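PDB 3IF6: OXA-46 oxacillinase from Pseudomonas aeruginosa, which probably hydrolyses the amide bond of the beta-lactam ring, turning a beta-lactam and water into a substituted beta-amino acid, as a class D beta-lactamase. Local coordinates for residues Gly218-Trp223 with Lys248-Ala253; Gly42-Ala47 with Phe233-Asp238; Asp112-Met117 with Val193-Ile198. All coordinates share one frame; numbering follows the deposited sequence.

Contact 1: Gly218-Trp223 with Lys248-Ala253; sequences GWWVGW and KREAIA
Glu250 lies over one face of the Trp220 indole, and Ala253 meets the ring at its edge. CG of Glu250 sits 3.6 Å from the centroid of the five-membered ring of Trp220 and only 17° off the ring normal, which qualifies as a CH-pi contact. The carboxylate continues over the same indole: its plane is inclined by just 13° to that of the ring, so the two flat groups are stacked, with CD of Glu250 3.7 Å from CZ2 of Trp220. At the rim, CB of Ala253 lies in the ring plane, 3.6 Å from CE3 of Trp220. The indole gets there because its CG is anti to the backbone N, which carries the ring off the strand to lie beside the helix.

The pair joins strand 217-226 to the C-terminal helix 248-259, which packs on the central antiparallel sheet of the penicillin-recognising transpeptidase fold. The short axes approach to 7.9 Å with a signed crossing angle of -48°, and the smallest CA separation is that of Trp220 and Arg249. The ring of Phe233, on the adjoining strand, also meets that of Trp220.

Arg249 is directed at the strand and bends at chi3. Its CD comes 3.4 Å from the carbonyl O of Trp219, a van der Waals approach, and passes over the Gly218 backbone, 4.0 Å from C of Gly218. The guanidinium lies oblique to the Trp219 oxygen. NE of Arg249 instead donates to the carbonyl O of Leu246, and NH1 makes a weak bond to Gly212 O on strand 206-213. The polar end of Glu250 is occupied as well, OE1 forming a salt bridge with NE of Arg254 one helical turn on. The Arg249 side chain lies about 7 Å from that of Ser72, the predicted acyl-ester nucleophile.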
loop_
_atom_site.group_PDB
_atom_site.type_symbol
_atom_site.label_atom_id
_atom_site.label_comp_id
_atom_site.label_asym_id
_atom_site.label_seq_id
_atom_site.Cartn_x
_atom_site.Cartn_y
_atom_site.Cartn_z
ATOM N N GLY C 218 8.706 20.840 13.893
ATOM C CA GLY C 218 8.431 19.806 12.901
ATOM C C GLY C 218 7.216 18.929 13.185
ATOM O O GLY C 218 6.777 18.795 14.317
ATOM N N TRP C 219 6.688 18.340 12.121
ATOM C CA TRP C 219 5.560 17.441 12.164
ATOM C C TRP C 219 5.923 15.967 11.914
ATOM O O TRP C 219 6.917 15.638 11.257
ATOM C CB TRP C 219 4.599 17.808 11.052
ATOM C CG TRP C 219 3.931 19.165 11.091
ATOM C CD1 TRP C 219 4.298 20.283 10.380
ATOM C CD2 TRP C 219 2.721 19.519 11.795
ATOM N NE1 TRP C 219 3.407 21.307 10.613
ATOM C CE2 TRP C 219 2.440 20.879 11.483
ATOM C CE3 TRP C 219 1.867 18.832 12.674
ATOM C CZ2 TRP C 219 1.331 21.560 12.013
ATOM C CZ3 TRP C 219 0.761 19.502 13.197
ATOM C CH2 TRP C 219 0.502 20.851 12.867
ATOM N N TRP C 220 5.090 15.086 12.463
ATOM C CA TRP C 220 4.856 13.752 11.883
ATOM C C TRP C 220 3.364 13.497 11.930
ATOM O O TRP C 220 2.778 13.418 13.008
ATOM C CB TRP C 220 5.664 12.633 12.576
ATOM C CG TRP C 220 5.783 11.374 11.702
ATOM C CD1 TRP C 220 6.041 11.327 10.357
ATOM C CD2 TRP C 220 5.631 10.012 12.124
ATOM N NE1 TRP C 220 6.066 10.023 9.916
ATOM C CE2 TRP C 220 5.808 9.194 10.975
ATOM C CE3 TRP C 220 5.360 9.399 13.364
ATOM C CZ2 TRP C 220 5.739 7.794 11.027
ATOM C CZ3 TRP C 220 5.285 8.002 13.416
ATOM C CH2 TRP C 220 5.483 7.215 12.245
ATOM N N VAL C 221 2.749 13.430 10.750
ATOM C CA VAL C 221 1.319 13.144 10.638
ATOM C C VAL C 221 1.017 11.896 9.776
ATOM O O VAL C 221 1.857 11.498 8.983
ATOM C CB VAL C 221 0.508 14.390 10.193
ATOM C CG1 VAL C 221 0.957 15.636 10.993
ATOM C CG2 VAL C 221 0.575 14.629 8.662
ATOM N N GLY C 222 -0.175 11.297 9.965
ATOM C CA GLY C 222 -0.697 10.149 9.174
ATOM C C GLY C 222 -1.564 9.194 9.985
ATOM O O GLY C 222 -2.261 9.614 10.917
ATOM N N TRP C 223 -1.489 7.897 9.661
ATOM C CA TRP C 223 -2.226 6.809 10.368
ATOM C C TRP C 223 -1.685 5.395 10.130
ATOM O O TRP C 223 -1.095 5.118 9.087
ATOM C CB TRP C 223 -3.702 6.839 9.985
ATOM C CG TRP C 223 -4.056 6.409 8.550
ATOM C CD1 TRP C 223 -4.292 5.136 8.120
ATOM C CD2 TRP C 223 -4.299 7.264 7.397
ATOM N NE1 TRP C 223 -4.653 5.129 6.787
ATOM C CE2 TRP C 223 -4.656 6.413 6.311
ATOM C CE3 TRP C 223 -4.228 8.656 7.172
ATOM C CZ2 TRP C 223 -4.941 6.907 5.019
ATOM C CZ3 TRP C 223 -4.525 9.149 5.883
ATOM C CH2 TRP C 223 -4.886 8.268 4.824
ATOM N N LYS C 248 13.299 12.819 16.722
ATOM C CA LYS C 248 12.389 12.526 17.834
ATOM C C LYS C 248 10.919 12.799 17.495
ATOM O O LYS C 248 10.030 12.400 18.242
ATOM C CB LYS C 248 12.826 13.179 19.173
ATOM C CG LYS C 248 13.785 14.369 19.104
ATOM C CD LYS C 248 13.931 15.068 20.486
ATOM C CE LYS C 248 15.327 15.719 20.651
ATOM N NZ LYS C 248 15.352 17.025 21.381
ATOM N N ARG C 249 10.663 13.454 16.367
ATOM C CA ARG C 249 9.316 13.476 15.793
ATOM C C ARG C 249 8.690 12.040 15.685
ATOM O O ARG C 249 7.742 11.713 16.418
ATOM C CB ARG C 249 9.349 14.116 14.407
ATOM C CG ARG C 249 9.980 15.484 14.328
ATOM C CD ARG C 249 9.917 15.973 12.884
ATOM N NE ARG C 249 10.965 15.402 12.035
ATOM C CZ ARG C 249 11.076 15.660 10.730
ATOM N NH1 ARG C 249 10.210 16.474 10.144
ATOM N NH2 ARG C 249 12.048 15.105 10.000
ATOM N N GLU C 250 9.240 11.200 14.789
ATOM C CA GLU C 250 8.849 9.781 14.686
ATOM C C GLU C 250 9.032 9.022 15.979
ATOM O O GLU C 250 8.176 8.189 16.315
ATOM C CB GLU C 250 9.596 9.033 13.584
ATOM C CG GLU C 250 9.080 9.335 12.205
ATOM C CD GLU C 250 9.443 8.271 11.175
ATOM O OE1 GLU C 250 9.589 7.082 11.553
ATOM O OE2 GLU C 250 9.552 8.621 9.974
ATOM N N ALA C 251 10.112 9.302 16.711
ATOM C CA ALA C 251 10.451 8.465 17.877
ATOM C C ALA C 251 9.450 8.553 19.025
ATOM O O ALA C 251 9.175 7.533 19.677
ATOM C CB ALA C 251 11.869 8.723 18.378
ATOM N N ILE C 252 8.918 9.754 19.270
ATOM C CA ILE C 252 8.024 10.002 20.393
ATOM C C ILE C 252 6.637 9.511 20.007
ATOM O O ILE C 252 5.920 8.982 20.836
ATOM C CB ILE C 252 7.957 11.546 20.772
ATOM C CG1 ILE C 252 9.221 11.995 21.540
ATOM C CG2 ILE C 252 6.660 11.884 21.579
ATOM C CD1 ILE C 252 9.696 13.405 21.199
ATOM N N ALA C 253 6.269 9.726 18.747
ATOM C CA ALA C 253 5.006 9.252 18.213
ATOM C C ALA C 253 4.971 7.717 18.156
ATOM O O ALA C 253 3.999 7.121 18.606
ATOM C CB ALA C 253 4.710 9.877 16.840
#

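Contact 2: Gly42-Ala47 with Phe233-Asp238; sequences GAIVIA and FALNID
Gly42-Ala47 and Phe233-Asp238 run antiparallel, 179° between their directions and 4.6 Å between axes, as neighbouring strands in the central sheet of the penicillin-binding transpeptidase (beta-lactamase-like) fold. Ala43 with Asn236 and Val45 with Ala234 are the hydrogen-bonded pairs. Asn236 N donates to Ala43 O at 2.9 Å. Val45 N likewise bonds to Ala234 O, but the return bond from Ala234 N to Val45 O is weak, its angle at hydrogen being 128°. The non-hydrogen-bonded pairs contribute CA-H...O contacts, such as Leu235 CA to Ala43 O at 3.1 Å.

Ile44, Ile46, Phe233, Leu235 and Ile237 share one face. Helix 248-259 covers the first four through Ile252, Ile256 and Leu257, while Phe35 of helix 32-36 meets Ile44, Leu235 and Ile237. Ile44 extends its CG1 anti to the backbone N, which brings that atom to 3.9 Å from CB of Leu235. The opposite face carries Ala43, Val45, Ala234 and Asn236, with Val45 packed on helix 168-179. CD1 of Ile46 turns back across the pair to CB of Phe233, 3.3 Å away. At the far end Ile237 curls over Gly42, placing its CD1 3.4 Å from the glycine CA.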
loop_
_atom_site.group_PDB
_atom_site.type_symbol
_atom_site.label_atom_id
_atom_site.label_comp_id
_atom_site.label_asym_id
_atom_site.label_seq_id
_atom_site.Cartn_x
_atom_site.Cartn_y
_atom_site.Cartn_z
ATOM N N GLY C 42 6.174 19.387 22.730
ATOM C CA GLY C 42 5.202 19.261 21.657
ATOM C C GLY C 42 3.792 18.880 22.037
ATOM O O GLY C 42 3.403 18.916 23.186
ATOM N N ALA C 43 3.025 18.534 21.025
ATOM C CA ALA C 43 1.659 18.061 21.199
ATOM C C ALA C 43 1.432 16.867 20.266
ATOM O O ALA C 43 1.943 16.862 19.146
ATOM C CB ALA C 43 0.662 19.173 20.875
ATOM N N ILE C 44 0.661 15.886 20.734
ATOM C CA ILE C 44 0.095 14.836 19.849
ATOM C C ILE C 44 -1.459 14.684 19.973
ATOM O O ILE C 44 -2.041 14.833 21.054
ATOM C CB ILE C 44 0.847 13.486 20.028
ATOM C CG1 ILE C 44 0.545 12.517 18.876
ATOM C CG2 ILE C 44 0.561 12.881 21.395
ATOM C CD1 ILE C 44 1.495 11.350 18.848
ATOM N N VAL C 45 -2.104 14.476 18.827
ATOM C CA VAL C 45 -3.486 14.040 18.742
ATOM C C VAL C 45 -3.500 12.619 18.096
ATOM O O VAL C 45 -2.879 12.395 17.045
ATOM C CB VAL C 45 -4.361 15.045 17.939
ATOM C CG1 VAL C 45 -5.841 14.743 18.113
ATOM C CG2 VAL C 45 -4.115 16.481 18.405
ATOM N N ILE C 46 -4.200 11.689 18.766
ATOM C CA ILE C 46 -4.351 10.291 18.351
ATOM C C ILE C 46 -5.848 9.992 18.306
ATOM O O ILE C 46 -6.506 10.010 19.354
ATOM C CB ILE C 46 -3.699 9.330 19.372
ATOM C CG1 ILE C 46 -2.184 9.528 19.455
ATOM C CG2 ILE C 46 -4.040 7.854 19.074
ATOM C CD1 ILE C 46 -1.409 9.010 18.235
ATOM N N ALA C 47 -6.387 9.787 17.102
ATOM C CA ALA C 47 -7.755 9.263 16.919
ATOM C C ALA C 47 -7.711 7.724 16.690
ATOM O O ALA C 47 -7.503 7.275 15.567
ATOM C CB ALA C 47 -8.473 9.959 15.771
ATOM N N PHE C 233 -2.982 10.080 13.708
ATOM C CA PHE C 233 -2.023 10.789 14.581
ATOM C C PHE C 233 -1.456 12.060 13.934
ATOM O O PHE C 233 -1.414 12.207 12.692
ATOM C CB PHE C 233 -0.878 9.904 15.064
ATOM C CG PHE C 233 0.040 9.448 13.970
ATOM C CD1 PHE C 233 1.146 10.203 13.615
ATOM C CD2 PHE C 233 -0.202 8.263 13.295
ATOM C CE1 PHE C 233 1.987 9.791 12.607
ATOM C CE2 PHE C 233 0.642 7.834 12.279
ATOM C CZ PHE C 233 1.735 8.586 11.937
ATOM N N ALA C 234 -1.062 12.983 14.803
ATOM C CA ALA C 234 -0.584 14.289 14.400
ATOM C C ALA C 234 0.160 14.852 15.594
ATOM O O ALA C 234 -0.423 15.332 16.573
ATOM C CB ALA C 234 -1.741 15.206 13.921
ATOM N N LEU C 235 1.472 14.699 15.522
ATOM C CA LEU C 235 2.410 15.268 16.472
ATOM C C LEU C 235 3.099 16.489 15.864
ATOM O O LEU C 235 3.425 16.508 14.667
ATOM C CB LEU C 235 3.449 14.227 16.817
ATOM C CG LEU C 235 4.678 14.615 17.614
ATOM C CD1 LEU C 235 5.091 13.492 18.530
ATOM C CD2 LEU C 235 5.808 15.034 16.654
ATOM N N ASN C 236 3.297 17.521 16.676
ATOM C CA ASN C 236 4.291 18.557 16.350
ATOM C C ASN C 236 5.194 18.854 17.524
ATOM O O ASN C 236 4.860 18.581 18.648
ATOM C CB ASN C 236 3.673 19.819 15.745
ATOM C CG ASN C 236 2.755 20.527 16.690
ATOM O OD1 ASN C 236 1.604 20.806 16.351
ATOM N ND2 ASN C 236 3.241 20.824 17.881
ATOM N N ILE C 237 6.345 19.425 17.235
ATOM C CA ILE C 237 7.448 19.489 18.174
ATOM C C ILE C 237 8.309 20.730 17.850
ATOM O O ILE C 237 8.509 21.058 16.680
ATOM C CB ILE C 237 8.244 18.148 18.122
ATOM C CG1 ILE C 237 8.484 17.610 19.515
ATOM C CG2 ILE C 237 9.511 18.205 17.231
ATOM C CD1 ILE C 237 7.248 17.048 20.093
ATOM N N ASP C 238 8.744 21.461 18.877
ATOM C CA ASP C 238 9.722 22.538 18.668
ATOM C C ASP C 238 11.038 21.873 18.248
ATOM O O ASP C 238 11.408 20.836 18.800
ATOM C CB ASP C 238 9.993 23.322 19.960
ATOM C CG ASP C 238 8.788 24.075 20.489
ATOM O OD1 ASP C 238 7.896 24.498 19.730
ATOM O OD2 ASP C 238 8.773 24.284 21.713
#

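Contact 3: Asp112-Met117 with Val193-Ile198; sequences DLRSAM and VKDLMI
Leu196 reaches between Leu113 and Arg114, spreading its two methyls over different partners. CD1 meets CG of Leu113 at 3.7 Å, the two leucines crossing at about a right angle, while CD2 lies 3.6 Å from CD of Arg114. Met117 also crosses Leu196 nearly perpendicularly. Its CG is anti to the backbone N (chi1 -153°), and bends further along the chain return CE to 4.0 Å from CB of Leu196, with CG resting against the Leu196 carbonyl.

Arg114 bends at chi2 and chi3 to bring its guanidinium over the backbone of Asp195 and Leu196, one face above Leu196 CA and the carbonyl O of Asp195. Guanidinium and carboxylate planes stand 81° apart, so the salt bridge is not a coplanar fork. NH1 to OD2 of Asp195 is a weak bond at 3.2 Å; NH2 to OD1 measures 2.9 Å, though the position of NH2 is less certain. The stronger partner of Asp195 is Arg208 of the neighbouring subunit, whose NH2 salt-bridges OD1, placing this ion pair at the dimer interface.

Helix 113-119 thus packs against residues 193-198 within the helical part of the class D beta-lactamase fold. Met117 also touches Thr79, Tyr125 and Lys210, and its side chain lies about 8 Å from that of Ser72, the predicted nucleophile, which is consistent with this end of the contact lying close to the active site.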
loop_
_atom_site.group_PDB
_atom_site.type_symbol
_atom_site.label_atom_id
_atom_site.label_comp_id
_atom_site.label_asym_id
_atom_site.label_seq_id
_atom_site.Cartn_x
_atom_site.Cartn_y
_atom_site.Cartn_z
ATOM N N ASP C 112 10.753 11.238 -8.777
ATOM C CA ASP C 112 9.474 10.577 -8.833
ATOM C C ASP C 112 8.564 11.302 -7.872
ATOM O O ASP C 112 9.034 11.876 -6.891
ATOM C CB ASP C 112 9.665 9.192 -8.230
ATOM C CG ASP C 112 9.258 8.118 -9.140
ATOM O OD1 ASP C 112 8.591 8.430 -10.155
ATOM O OD2 ASP C 112 9.625 6.960 -8.842
ATOM N N LEU C 113 7.259 11.218 -8.118
ATOM C CA LEU C 113 6.257 11.422 -7.053
ATOM C C LEU C 113 6.607 10.607 -5.768
ATOM O O LEU C 113 6.557 11.143 -4.658
ATOM C CB LEU C 113 4.873 11.068 -7.589
ATOM C CG LEU C 113 3.702 12.022 -7.392
ATOM C CD1 LEU C 113 4.048 13.491 -7.670
ATOM C CD2 LEU C 113 2.568 11.571 -8.284
ATOM N N ARG C 114 7.006 9.342 -5.936
ATOM C CA ARG C 114 7.489 8.497 -4.835
ATOM C C ARG C 114 8.789 8.961 -4.181
ATOM O O ARG C 114 8.855 9.016 -2.963
ATOM C CB ARG C 114 7.572 7.006 -5.257
ATOM C CG ARG C 114 7.452 5.935 -4.097
ATOM C CD ARG C 114 6.203 6.151 -3.232
ATOM N NE ARG C 114 5.556 4.938 -2.695
ATOM C CZ ARG C 114 4.586 4.245 -3.301
ATOM N NH1 ARG C 114 4.132 4.584 -4.494
ATOM N NH2 ARG C 114 4.064 3.183 -2.706
ATOM N N SER C 115 9.825 9.282 -4.951
ATOM C CA SER C 115 11.040 9.869 -4.350
ATOM C C SER C 115 10.758 11.237 -3.702
ATOM O O SER C 115 11.247 11.514 -2.605
ATOM C CB SER C 115 12.227 9.961 -5.347
ATOM O OG SER C 115 11.974 10.839 -6.449
ATOM N N ALA C 116 9.957 12.060 -4.389
ATOM C CA ALA C 116 9.600 13.413 -3.962
ATOM C C ALA C 116 8.916 13.442 -2.592
ATOM O O ALA C 116 9.310 14.217 -1.731
ATOM C CB ALA C 116 8.719 14.109 -5.031
ATOM N N MET C 117 7.904 12.587 -2.406
ATOM C CA MET C 117 7.281 12.340 -1.093
ATOM C C MET C 117 8.255 11.777 -0.035
ATOM O O MET C 117 8.291 12.237 1.103
ATOM C CB MET C 117 6.082 11.394 -1.258
ATOM C CG MET C 117 4.987 11.555 -0.190
ATOM S SD MET C 117 4.001 13.042 -0.479
ATOM C CE MET C 117 2.406 12.355 -0.958
ATOM N N VAL C 193 -2.356 9.153 -3.624
ATOM C CA VAL C 193 -1.711 9.889 -2.487
ATOM C C VAL C 193 -1.603 9.012 -1.221
ATOM O O VAL C 193 -0.559 8.996 -0.542
ATOM C CB VAL C 193 -2.446 11.234 -2.191
ATOM C CG1 VAL C 193 -1.836 11.935 -1.003
ATOM C CG2 VAL C 193 -2.417 12.124 -3.426
ATOM N N LYS C 194 -2.662 8.267 -0.913
ATOM C CA LYS C 194 -2.611 7.332 0.239
ATOM C C LYS C 194 -1.508 6.264 0.042
ATOM O O LYS C 194 -0.752 5.938 0.964
ATOM C CB LYS C 194 -3.989 6.700 0.494
ATOM C CG LYS C 194 -5.053 7.723 0.968
ATOM C CD LYS C 194 -6.366 7.076 1.404
ATOM C CE LYS C 194 -7.330 6.897 0.235
ATOM N NZ LYS C 194 -8.622 6.325 0.716
ATOM N N ASP C 195 -1.419 5.758 -1.188
ATOM C CA ASP C 195 -0.323 4.863 -1.598
ATOM C C ASP C 195 1.069 5.538 -1.432
ATOM O O ASP C 195 1.966 5.011 -0.747
ATOM C CB ASP C 195 -0.591 4.402 -3.032
ATOM C CG ASP C 195 0.598 3.741 -3.674
ATOM O OD1 ASP C 195 1.180 2.820 -3.044
ATOM O OD2 ASP C 195 0.933 4.139 -4.819
ATOM N N LEU C 196 1.200 6.735 -2.008
ATOM C CA LEU C 196 2.444 7.539 -1.922
ATOM C C LEU C 196 2.980 7.858 -0.509
ATOM O O LEU C 196 4.181 8.006 -0.327
ATOM C CB LEU C 196 2.276 8.826 -2.749
ATOM C CG LEU C 196 2.337 8.666 -4.277
ATOM C CD1 LEU C 196 1.791 9.898 -4.974
ATOM C CD2 LEU C 196 3.777 8.394 -4.716
ATOM N N MET C 197 2.070 7.964 0.475
ATOM C CA MET C 197 2.370 8.193 1.897
ATOM C C MET C 197 2.830 6.931 2.653
ATOM O O MET C 197 3.172 7.020 3.840
ATOM C CB MET C 197 1.094 8.650 2.618
ATOM C CG MET C 197 0.573 10.060 2.424
ATOM S SD MET C 197 -1.167 10.156 2.996
ATOM C CE MET C 197 -0.832 10.069 4.765
ATOM N N ILE C 198 2.794 5.755 2.033
ATOM C CA ILE C 198 3.219 4.517 2.753
ATOM C C ILE C 198 4.697 4.537 3.208
ATOM O O ILE C 198 5.586 4.817 2.396
ATOM C CB ILE C 198 3.009 3.223 1.896
ATOM C CG1 ILE C 198 1.525 2.970 1.622
ATOM C CG2 ILE C 198 3.616 2.041 2.586
ATOM C CD1 ILE C 198 1.293 2.066 0.442
#

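Overall arrangement
Contacts 1 and 2 share the central sheet, their centres 7 Å apart, because strands 217-226 and 229-238 are neighbours in it. Gly218 N probably hydrogen-bonds Ile237 O (2.8 Å). Their segments alternate along the chain, from strand 42-48 through strands 217-226 and 229-238 to helix 248-259. Contact 3 is nested inside the loop closed by contact 2, about 22 Å away between centres. Trp223 packs on Lys194 and Met197, linking contact 1 to contact 3, about 17 Å between centres; contact 3 closes before contact 1 opens. Side chains of contacts 1 and 3 come within about 7 and 8 Å of that of Ser72, consistent with the predicted active site lying between sheet and helical parts.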